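Local coordinates for CCHC-type domain-containing protein (Trypanosoma brucei brucei, PDB 7C42) that probably trims guide RNAs as an RNase D-type 3'-5' exonuclease with an RNase H-like catalytic fold followed by zinc-binding knuckles, at residues Y14-V19 / D191-L196; S37-I42 / R97-D102; D86-L91 / L114-E119; V215-A220 / E249-P254. One frame throughout, in Å; residues are numbered along the deposited sequence.

Interaction 1: Y14-V19 / D191-L196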
# COMPACT_ATOMS: atom_id res chain seq x y z
N TYR A 14 -7.12 -14.01 9.04
CA TYR A 14 -5.93 -14.84 9.11
C TYR A 14 -5.26 -14.65 10.47
O TYR A 14 -4.98 -13.51 10.87
CB TYR A 14 -4.93 -14.47 8.01
CG TYR A 14 -5.29 -14.86 6.60
CD1 TYR A 14 -6.54 -15.38 6.30
CD2 TYR A 14 -4.39 -14.68 5.57
CE1 TYR A 14 -6.86 -15.72 5.00
CE2 TYR A 14 -4.70 -15.02 4.28
CZ TYR A 14 -5.93 -15.54 4.00
OH TYR A 14 -6.24 -15.88 2.71
N PRO A 15 -4.98 -15.73 11.21
CA PRO A 15 -4.23 -15.59 12.46
C PRO A 15 -2.75 -15.40 12.15
O PRO A 15 -2.28 -15.69 11.05
CB PRO A 15 -4.47 -16.92 13.16
CG PRO A 15 -4.56 -17.89 12.03
CD PRO A 15 -5.22 -17.14 10.87
N TYR A 16 -2.03 -14.90 13.14
CA TYR A 16 -0.59 -14.82 13.00
C TYR A 16 0.06 -16.04 13.64
O TYR A 16 -0.53 -16.72 14.48
CB TYR A 16 -0.03 -13.51 13.59
CG TYR A 16 -0.21 -13.31 15.09
CD1 TYR A 16 0.57 -14.01 16.01
CD2 TYR A 16 -1.12 -12.37 15.58
CE1 TYR A 16 0.41 -13.81 17.38
CE2 TYR A 16 -1.28 -12.17 16.94
CZ TYR A 16 -0.52 -12.89 17.83
OH TYR A 16 -0.67 -12.69 19.18
N ARG A 17 1.28 -16.32 13.19
CA ARG A 17 2.14 -17.36 13.75
C ARG A 17 3.52 -16.74 13.88
O ARG A 17 4.06 -16.23 12.90
CB ARG A 17 2.20 -18.61 12.86
CG ARG A 17 0.88 -19.33 12.69
CD ARG A 17 0.58 -20.28 13.84
NE ARG A 17 -0.64 -21.06 13.60
CZ ARG A 17 -1.86 -20.67 13.96
NH1 ARG A 17 -2.04 -19.51 14.58
NH2 ARG A 17 -2.91 -21.44 13.72
N VAL A 18 4.07 -16.77 15.09
CA VAL A 18 5.42 -16.25 15.35
C VAL A 18 6.44 -17.26 14.83
O VAL A 18 6.37 -18.45 15.16
CB VAL A 18 5.61 -15.97 16.84
CG1 VAL A 18 7.08 -15.63 17.14
CG2 VAL A 18 4.68 -14.86 17.30
N VAL A 19 7.37 -16.80 14.01
CA VAL A 19 8.41 -17.64 13.45
C VAL A 19 9.72 -17.23 14.11
O VAL A 19 10.32 -16.21 13.74
CB VAL A 19 8.50 -17.53 11.92
CG1 VAL A 19 9.63 -18.40 11.39
CG2 VAL A 19 7.17 -17.89 11.26
N ASP A 191 -1.02 -4.86 8.96
CA ASP A 191 -0.88 -4.23 7.66
C ASP A 191 -0.73 -5.25 6.53
O ASP A 191 -1.24 -5.03 5.43
CB ASP A 191 0.28 -3.23 7.67
CG ASP A 191 -0.16 -1.84 8.11
OD1 ASP A 191 -1.38 -1.57 8.08
OD2 ASP A 191 0.70 -1.03 8.49
N VAL A 192 -0.05 -6.38 6.78
CA VAL A 192 0.11 -7.30 5.66
C VAL A 192 -1.23 -7.93 5.27
O VAL A 192 -1.43 -8.26 4.10
CB VAL A 192 1.18 -8.39 5.91
CG1 VAL A 192 2.58 -7.81 5.75
CG2 VAL A 192 1.01 -9.06 7.27
N ARG A 193 -2.15 -8.10 6.23
CA ARG A 193 -3.52 -8.50 5.86
C ARG A 193 -4.15 -7.47 4.93
O ARG A 193 -4.71 -7.82 3.88
CB ARG A 193 -4.39 -8.65 7.12
CG ARG A 193 -3.98 -9.78 8.09
CD ARG A 193 -5.13 -10.10 9.08
NE ARG A 193 -4.69 -10.94 10.20
CZ ARG A 193 -4.30 -10.48 11.38
NH1 ARG A 193 -4.29 -9.17 11.62
NH2 ARG A 193 -3.93 -11.33 12.33
N HIS A 194 -4.05 -6.19 5.30
CA HIS A 194 -4.63 -5.12 4.49
C HIS A 194 -4.00 -5.07 3.10
O HIS A 194 -4.70 -4.80 2.12
CB HIS A 194 -4.46 -3.78 5.20
CG HIS A 194 -5.24 -3.66 6.48
ND1 HIS A 194 -4.82 -2.89 7.54
CD2 HIS A 194 -6.43 -4.20 6.85
CE1 HIS A 194 -5.71 -2.97 8.52
NE2 HIS A 194 -6.69 -3.75 8.12
N ILE A 195 -2.70 -5.36 3.00
CA ILE A 195 -2.01 -5.29 1.72
C ILE A 195 -2.46 -6.41 0.80
O ILE A 195 -2.77 -6.18 -0.37
CB ILE A 195 -0.48 -5.31 1.94
CG1 ILE A 195 -0.02 -4.04 2.65
CG2 ILE A 195 0.24 -5.50 0.62
CD1 ILE A 195 1.41 -4.13 3.19
N LEU A 196 -2.50 -7.65 1.31
CA LEU A 196 -2.98 -8.76 0.49
C LEU A 196 -4.42 -8.53 0.05
O LEU A 196 -4.77 -8.74 -1.12
CB LEU A 196 -2.87 -10.09 1.24
CG LEU A 196 -3.17 -11.32 0.39
CD1 LEU A 196 -2.20 -11.40 -0.78
CD2 LEU A 196 -3.09 -12.58 1.21

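Interaction 2: S37-I42 / R97-D102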
# COMPACT_ATOMS: atom_id res chain seq x y z
N SER A 37 1.72 -14.38 -4.70
CA SER A 37 1.91 -13.05 -4.15
C SER A 37 2.15 -13.16 -2.65
O SER A 37 1.53 -13.99 -1.97
CB SER A 37 0.70 -12.14 -4.38
OG SER A 37 0.40 -11.98 -5.75
N ILE A 38 3.04 -12.32 -2.13
CA ILE A 38 3.37 -12.26 -0.70
C ILE A 38 3.34 -10.79 -0.28
O ILE A 38 4.13 -9.98 -0.77
CB ILE A 38 4.75 -12.87 -0.41
CG1 ILE A 38 4.86 -14.28 -1.01
CG2 ILE A 38 5.02 -12.89 1.08
CD1 ILE A 38 6.22 -14.93 -0.83
N ALA A 39 2.43 -10.45 0.62
CA ALA A 39 2.44 -9.13 1.21
C ALA A 39 3.54 -9.05 2.26
O ALA A 39 3.69 -9.97 3.07
CB ALA A 39 1.08 -8.82 1.84
N LEU A 40 4.30 -7.96 2.26
CA LEU A 40 5.44 -7.81 3.16
C LEU A 40 5.36 -6.51 3.96
O LEU A 40 4.82 -5.51 3.49
CB LEU A 40 6.77 -7.84 2.39
CG LEU A 40 7.18 -9.19 1.81
CD1 LEU A 40 8.47 -9.05 0.99
CD2 LEU A 40 7.35 -10.22 2.91
N ASP A 41 5.95 -6.52 5.16
CA ASP A 41 6.01 -5.37 6.05
C ASP A 41 7.16 -5.60 7.04
O ASP A 41 7.73 -6.70 7.11
CB ASP A 41 4.67 -5.16 6.77
CG ASP A 41 4.59 -3.84 7.54
OD1 ASP A 41 5.48 -2.97 7.39
OD2 ASP A 41 3.62 -3.68 8.33
N ILE A 42 7.51 -4.56 7.79
CA ILE A 42 8.67 -4.57 8.70
C ILE A 42 8.32 -3.79 9.97
O ILE A 42 7.67 -2.75 9.91
CB ILE A 42 9.92 -3.94 8.04
CG1 ILE A 42 10.40 -4.77 6.85
CG2 ILE A 42 11.07 -3.77 9.05
CD1 ILE A 42 11.69 -4.23 6.23
N ARG A 97 5.27 -12.33 -6.70
CA ARG A 97 5.05 -10.91 -6.48
C ARG A 97 5.16 -10.60 -4.99
O ARG A 97 4.52 -11.25 -4.17
CB ARG A 97 3.68 -10.52 -7.02
CG ARG A 97 3.37 -9.05 -6.94
CD ARG A 97 2.00 -8.74 -7.53
NE ARG A 97 1.99 -8.72 -9.00
CZ ARG A 97 1.25 -9.52 -9.76
NH1 ARG A 97 0.46 -10.43 -9.20
NH2 ARG A 97 1.31 -9.43 -11.08
N LYS A 98 5.98 -9.60 -4.65
CA LYS A 98 6.07 -9.11 -3.28
C LYS A 98 5.31 -7.80 -3.20
O LYS A 98 5.65 -6.84 -3.91
CB LYS A 98 7.53 -8.90 -2.85
CG LYS A 98 8.50 -9.85 -3.48
CD LYS A 98 8.28 -11.28 -3.04
CE LYS A 98 9.40 -12.14 -3.55
NZ LYS A 98 9.80 -11.84 -4.95
N LEU A 99 4.28 -7.76 -2.36
CA LEU A 99 3.41 -6.60 -2.25
C LEU A 99 3.83 -5.74 -1.06
O LEU A 99 4.03 -6.26 0.04
CB LEU A 99 1.95 -7.03 -2.08
CG LEU A 99 1.35 -8.01 -3.08
CD1 LEU A 99 0.10 -8.61 -2.48
CD2 LEU A 99 1.02 -7.33 -4.39
N PHE A 100 3.91 -4.45 -1.24
CA PHE A 100 4.23 -3.47 -0.23
C PHE A 100 3.25 -2.27 -0.27
O PHE A 100 2.65 -2.02 -1.27
CB PHE A 100 5.59 -2.87 -0.48
CG PHE A 100 6.74 -3.76 -0.19
CD1 PHE A 100 7.24 -4.57 -1.15
CD2 PHE A 100 7.37 -3.72 1.01
CE1 PHE A 100 8.32 -5.37 -0.91
CE2 PHE A 100 8.45 -4.50 1.26
CZ PHE A 100 8.91 -5.35 0.29
N PHE A 101 3.08 -1.58 0.84
CA PHE A 101 2.37 -0.31 0.87
C PHE A 101 3.47 0.69 1.29
O PHE A 101 3.73 0.81 2.42
CB PHE A 101 1.17 -0.29 1.80
CG PHE A 101 0.31 0.89 1.62
CD1 PHE A 101 -0.72 0.88 0.71
CD2 PHE A 101 0.52 2.01 2.32
CE1 PHE A 101 -1.50 1.97 0.51
CE2 PHE A 101 -0.26 3.11 2.14
CZ PHE A 101 -1.28 3.09 1.24
N ASP A 102 4.00 1.42 0.32
CA ASP A 102 5.16 2.29 0.39
C ASP A 102 6.39 1.42 0.74
O ASP A 102 6.69 1.16 1.88
CB ASP A 102 5.04 3.49 1.35
CG ASP A 102 6.24 4.40 1.30
OD1 ASP A 102 7.10 4.18 0.46
OD2 ASP A 102 6.28 5.27 2.13
O HOH W 1 -1.03 -9.80 -6.49
O HOH W 2 4.56 -2.73 3.08

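Interaction 3: D86-L91 / L114-E119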
# COMPACT_ATOMS: atom_id res chain seq x y z
N ASP A 86 17.57 -18.50 4.38
CA ASP A 86 16.39 -19.24 3.94
C ASP A 86 15.41 -18.40 3.11
O ASP A 86 14.67 -18.97 2.31
CB ASP A 86 15.66 -19.83 5.14
CG ASP A 86 16.36 -21.06 5.70
OD1 ASP A 86 17.49 -21.35 5.25
OD2 ASP A 86 15.79 -21.72 6.59
N MSE A 87 15.41 -17.07 3.27
CA MSE A 87 14.46 -16.22 2.54
C MSE A 87 14.98 -15.63 1.23
O MSE A 87 14.20 -15.12 0.42
CB MSE A 87 14.01 -15.07 3.42
CG MSE A 87 13.13 -15.53 4.59
SE MSE A 87 11.32 -15.99 4.01
CE MSE A 87 10.61 -14.20 3.75
N GLN A 88 16.30 -15.69 1.02
CA GLN A 88 16.91 -14.94 -0.08
C GLN A 88 16.33 -15.34 -1.43
O GLN A 88 16.01 -14.47 -2.26
CB GLN A 88 18.43 -15.14 -0.08
CG GLN A 88 19.14 -14.45 -1.24
CD GLN A 88 20.50 -13.91 -0.84
OE1 GLN A 88 20.65 -12.72 -0.56
NE2 GLN A 88 21.51 -14.78 -0.82
N SER A 89 16.18 -16.64 -1.69
CA SER A 89 15.79 -17.06 -3.03
C SER A 89 14.33 -16.71 -3.31
O SER A 89 14.00 -16.29 -4.43
CB SER A 89 16.05 -18.55 -3.20
OG SER A 89 15.24 -19.31 -2.34
N LEU A 90 13.44 -16.86 -2.34
CA LEU A 90 12.07 -16.46 -2.64
C LEU A 90 11.96 -14.95 -2.77
O LEU A 90 11.17 -14.47 -3.59
CB LEU A 90 11.10 -17.01 -1.60
CG LEU A 90 10.95 -16.47 -0.19
CD1 LEU A 90 9.97 -15.32 -0.14
CD2 LEU A 90 10.48 -17.61 0.70
N LEU A 91 12.75 -14.18 -2.03
CA LEU A 91 12.75 -12.73 -2.21
C LEU A 91 13.32 -12.32 -3.57
O LEU A 91 12.89 -11.31 -4.13
CB LEU A 91 13.54 -12.04 -1.08
CG LEU A 91 12.90 -11.98 0.31
CD1 LEU A 91 13.91 -11.46 1.35
CD2 LEU A 91 11.65 -11.14 0.30
N LEU A 114 19.99 -6.50 5.51
CA LEU A 114 19.94 -7.92 5.19
C LEU A 114 20.76 -8.27 3.96
O LEU A 114 21.01 -9.45 3.72
CB LEU A 114 18.48 -8.37 4.99
CG LEU A 114 17.47 -8.11 6.12
CD1 LEU A 114 16.20 -8.92 5.92
CD2 LEU A 114 18.07 -8.42 7.48
N GLY A 115 21.21 -7.27 3.19
CA GLY A 115 21.98 -7.56 2.00
C GLY A 115 21.18 -8.14 0.85
O GLY A 115 21.76 -8.79 -0.02
N VAL A 116 19.86 -7.92 0.80
CA VAL A 116 19.00 -8.52 -0.22
C VAL A 116 18.21 -7.43 -0.94
O VAL A 116 17.71 -6.49 -0.32
CB VAL A 116 18.02 -9.55 0.37
CG1 VAL A 116 18.76 -10.71 1.00
CG2 VAL A 116 17.16 -8.91 1.41
N LYS A 117 18.07 -7.59 -2.25
CA LYS A 117 17.20 -6.75 -3.06
C LYS A 117 16.03 -7.58 -3.57
O LYS A 117 16.25 -8.49 -4.38
CB LYS A 117 17.96 -6.15 -4.23
CG LYS A 117 17.07 -5.34 -5.15
CD LYS A 117 17.85 -4.64 -6.22
CE LYS A 117 17.99 -5.52 -7.42
NZ LYS A 117 18.54 -4.74 -8.53
N PRO A 118 14.79 -7.30 -3.18
CA PRO A 118 13.68 -8.13 -3.65
C PRO A 118 13.40 -7.87 -5.12
O PRO A 118 13.65 -6.78 -5.63
CB PRO A 118 12.50 -7.69 -2.78
CG PRO A 118 12.84 -6.26 -2.42
CD PRO A 118 14.33 -6.21 -2.30
N GLU A 119 12.92 -8.91 -5.80
CA GLU A 119 12.57 -8.84 -7.21
C GLU A 119 11.09 -9.16 -7.35
O GLU A 119 10.52 -9.87 -6.52
CB GLU A 119 13.41 -9.80 -8.06
CG GLU A 119 14.91 -9.69 -7.89
CD GLU A 119 15.55 -8.69 -8.85
OE1 GLU A 119 14.79 -8.01 -9.57
OE2 GLU A 119 16.79 -8.57 -8.88
O HOH W 3 21.58 -10.56 -1.82

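Interaction 4: V215-A220 / E249-P254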
# COMPACT_ATOMS: atom_id res chain seq x y z
N VAL A 215 2.63 -0.45 -13.29
CA VAL A 215 2.95 -0.17 -11.90
C VAL A 215 4.05 -1.10 -11.40
O VAL A 215 4.77 -0.75 -10.44
CB VAL A 215 1.70 -0.30 -11.01
CG1 VAL A 215 2.00 0.14 -9.59
CG2 VAL A 215 0.56 0.54 -11.57
N GLU A 216 4.23 -2.26 -12.01
CA GLU A 216 5.40 -3.07 -11.68
C GLU A 216 6.67 -2.39 -12.15
O GLU A 216 7.68 -2.39 -11.44
CB GLU A 216 5.28 -4.46 -12.27
CG GLU A 216 4.25 -5.31 -11.54
CD GLU A 216 4.05 -6.65 -12.20
OE1 GLU A 216 4.26 -6.74 -13.43
OE2 GLU A 216 3.66 -7.60 -11.48
N ARG A 217 6.64 -1.79 -13.34
CA ARG A 217 7.80 -1.09 -13.87
C ARG A 217 8.09 0.17 -13.07
O ARG A 217 9.25 0.50 -12.81
CB ARG A 217 7.59 -0.75 -15.34
CG ARG A 217 7.69 -1.95 -16.30
CD ARG A 217 7.48 -1.51 -17.76
NE ARG A 217 8.41 -0.46 -18.18
CZ ARG A 217 8.58 -0.03 -19.43
NH1 ARG A 217 7.87 -0.57 -20.43
NH2 ARG A 217 9.45 0.94 -19.70
N LEU A 218 7.06 0.90 -12.68
CA LEU A 218 7.26 2.08 -11.84
C LEU A 218 7.82 1.68 -10.48
O LEU A 218 8.76 2.31 -9.99
CB LEU A 218 5.95 2.83 -11.69
CG LEU A 218 5.84 4.06 -10.80
CD1 LEU A 218 6.90 5.07 -11.17
CD2 LEU A 218 4.42 4.62 -10.96
N THR A 219 7.26 0.63 -9.87
CA THR A 219 7.78 0.15 -8.59
C THR A 219 9.24 -0.26 -8.71
O THR A 219 10.05 0.03 -7.81
CB THR A 219 6.95 -1.02 -8.08
OG1 THR A 219 5.58 -0.62 -7.93
CG2 THR A 219 7.49 -1.49 -6.74
N ALA A 220 9.61 -0.92 -9.81
CA ALA A 220 11.00 -1.31 -10.00
C ALA A 220 11.94 -0.11 -9.98
O ALA A 220 13.06 -0.21 -9.50
CB ALA A 220 11.15 -2.10 -11.30
N GLU A 249 4.85 10.16 -15.66
CA GLU A 249 4.67 10.41 -17.09
C GLU A 249 5.27 9.29 -17.92
O GLU A 249 4.70 8.90 -18.95
CB GLU A 249 5.28 11.75 -17.50
CG GLU A 249 4.59 12.95 -16.89
CD GLU A 249 3.62 13.63 -17.85
OE1 GLU A 249 3.06 14.67 -17.44
OE2 GLU A 249 3.42 13.13 -18.99
N ARG A 250 6.43 8.76 -17.50
CA ARG A 250 7.13 7.76 -18.30
C ARG A 250 6.41 6.42 -18.25
O ARG A 250 6.22 5.77 -19.29
CB ARG A 250 8.58 7.63 -17.81
CG ARG A 250 9.40 6.57 -18.54
CD ARG A 250 10.89 6.93 -18.56
NE ARG A 250 11.35 7.36 -17.25
CZ ARG A 250 12.09 6.60 -16.44
NH1 ARG A 250 12.46 5.38 -16.82
NH2 ARG A 250 12.47 7.06 -15.25
N TYR A 251 5.98 5.99 -17.06
CA TYR A 251 5.43 4.64 -16.90
C TYR A 251 3.91 4.59 -16.92
O TYR A 251 3.36 3.57 -17.32
CB TYR A 251 5.94 4.02 -15.60
CG TYR A 251 7.42 3.80 -15.63
CD1 TYR A 251 7.97 2.70 -16.29
CD2 TYR A 251 8.28 4.70 -15.03
CE1 TYR A 251 9.33 2.51 -16.33
CE2 TYR A 251 9.64 4.51 -15.07
CZ TYR A 251 10.16 3.42 -15.72
OH TYR A 251 11.52 3.24 -15.75
N ILE A 252 3.22 5.64 -16.49
CA ILE A 252 1.76 5.63 -16.49
C ILE A 252 1.20 6.41 -17.67
O ILE A 252 0.18 6.03 -18.24
CB ILE A 252 1.18 6.18 -15.16
CG1 ILE A 252 1.83 5.49 -13.95
CG2 ILE A 252 -0.34 6.00 -15.12
CD1 ILE A 252 1.76 3.98 -13.99
N GLY A 253 1.86 7.50 -18.06
CA GLY A 253 1.40 8.30 -19.16
C GLY A 253 1.00 9.69 -18.70
O GLY A 253 1.18 10.07 -17.54
N PRO A 254 0.43 10.47 -19.62
CA PRO A 254 -0.03 11.82 -19.28
C PRO A 254 -1.06 11.77 -18.16
O PRO A 254 -1.84 10.82 -18.05
CB PRO A 254 -0.66 12.32 -20.58
CG PRO A 254 -0.09 11.46 -21.65
CD PRO A 254 0.14 10.12 -21.02
O HOH W 4 11.55 0.15 -14.21

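Interaction 1: Y14-V19 / D191-L196
R193 reaches from helix 182-202 to the backbone carbonyl of Y14, joining that helix to the lead-in of edge strand 16-19 in the RNase H-like fold of a 3'-5' exonuclease. The arginine starts with CG beside its own backbone N (chi1 -65°) and then runs extended as far as NE, a shape that carries the flat end well clear of the helix. It grips side-on, and both donors converge on one oxygen: R193 NE lies 2.7 Å from Y14 O and R193 NH2 2.8 Å from the same atom. Sharing a single acceptor bends both bonds, to 143° for NE and 134° for NH2. NE approaches in the carbonyl plane, NH2 comes nearly along the C=O axis, and the oxygen sits close to the guanidinium plane, so the pair resists rotation of the group.

One helical turn on, L196 adds the apolar part. Its CD2 branch comes 4.2 Å from CE2 of Y14, meeting that ring obliquely, while C63 of strand 57-64 touches both side chains. Inward from R193, V192 and I195 of the same helix pack against A39 on the sheet. D191, a ligand of manganese and calcium in other structures of this protein, precedes them, so the helix that holds Y14 also carries part of the metal site, probably the catalytic centre. Y16 leans on the same helix through L185, E186 and A189, and its ring offers R193 an edge: R193 NH2 stands 4.4 Å from Y16 CD2, near the plane of the ring.

Interaction 2: S37-I42 / R97-D102
First torsions of -70° in L40 and -73° in F100 keep each CG beside its own backbone N, and with the phenyl ring turned by chi2 of 89° the two side chains meet at its face. L40 CB lies 4.2 Å from the centroid of the F100 ring, displaced toward the rim, in a CH-pi contact, and L40 CD1 touches F100 CZ at 3.8 Å. Beneath them the backbones pair as parallel strands. I38 N donates to R97 O (2.7 Å), L99 N to I38 O (2.7 Å) and L40 N to L99 O (2.8 Å); farther on a water takes over, bridging L40 O and F101 N. At the other end a second water links S37 OG to R97 NH1, while NH2 of that arginine forms a salt bridge with E216. K98 curls away, and its NZ is held by carbonyls including those of I96 and E119. D41, a manganese and calcium ligand in other structures of the protein, follows L40 directly. In the sheet, strand 37-44 runs between 57-64 and 97-100; helix 182-202 covers the face bearing A39 and L99, and helix 80-92 the face bearing I38 and L40.

Interaction 3: D86-L91 / L114-E119
Within the beta-alpha-beta crossover that takes strand 97-100 through helix 104-114 to strand 121-123, the connecting loop L114-E119 closes on helix 80-92, with V116 set against Q88 and L91. The two methyls of V116 divide the work. With chi1 at -62°, CG1 stands beside the backbone N and faces Q88, whereas CG2 occupies the more confined place between N and the carbonyl carbon and faces L91. Q88 OE1 lies close to V116 CG1, at 3.2 Å, because the glutamine chain bends at chi2 and brings its amide end over to the loop. A water donates to that same OE1 and to the carbonyl O of G115, bridging the two segments beside the valine. Deeper in, L91 CD1 rests 4.1 Å from V116 CG2, the side chains crossing at a slant, and L110 of helix 104-114 touches both V116 and P118.

Backbone atoms complete the closure. E119 N donates to L91 O over 2.9 Å, a nearly straight bond (167°) lying in the carbonyl plane, and P118 CA makes a CA-H...O contact of 3.3 Å with L91 O. This carbonyl, in the last turn of its helix, also receives NZ of K98, so side-chain and backbone donors share it. K117 points away from the helix and pairs instead with E224. The loop thus closes a beta-alpha-beta crossover between parallel strands 97-100 and 121-123, a unit of the alpha/beta RNase H-like exonuclease fold, in which helices flank a central sheet.

Interaction 4: V215-A220 / E249-P254
Apolar contacts between helix 212-226 and the segment E249-P254 centre on L218. Its CB meets Y251 CB at 4.1 Å, and its CD2 branch meets I252 CG1 at 4.1 Å, crossing the isoleucine at about a right angle; V215 CG2 adds a looser touch to I252 CD1 at 4.4 Å. The Y251 ring carries the mixed contacts. R217 CB presses on Y251 CD1 at 3.6 Å, and the arginine, bent at chi3 (56°), crosses the tyrosine at about a right angle, with R217 NE in the ring plane at its edge, 3.6 Å from Y251 CE1. Guanidinium and ring planes are 78° apart, so the two do not stack. One ring face looks onto the backbone, over R217 O and L218 N; the other bears R250 CG. Two helices pack here between the exonuclease sheet and the first zinc site, whose ligands begin at C258: helix 212-226 sits on strand 121-123 and helix 124-136, and the latter also meets I252 through A130. Polar contacts are few across the pair. A water donates to R217 O at 2.7 Å and only weakly approaches Y251 OH. On the helix itself, T219 OG1 and T219 N both donate to V215 O, from opposite faces of its carbonyl plane.

Overall arrangement
Interaction 2 is the buried core of the set, backbone pairing within the sheet, and interactions 1, 3 and 4 are arranged around it. Interaction 1 touches it directly, through V192 and I195 of helix 182-202 packing on A39 and L99, yet its own chemistry is that of a surface: a charged side chain clasping one carbonyl. Interaction 3, partly buried, joins interaction 2 through K98, whose amine is shared by carbonyls of both its segments. Interaction 4 relies on apolar and ring-edge packing and meets the core by the salt bridge of R97 with E216. Its centre lies about 28 Å from that of interaction 1, on opposite sides of the chain's centre.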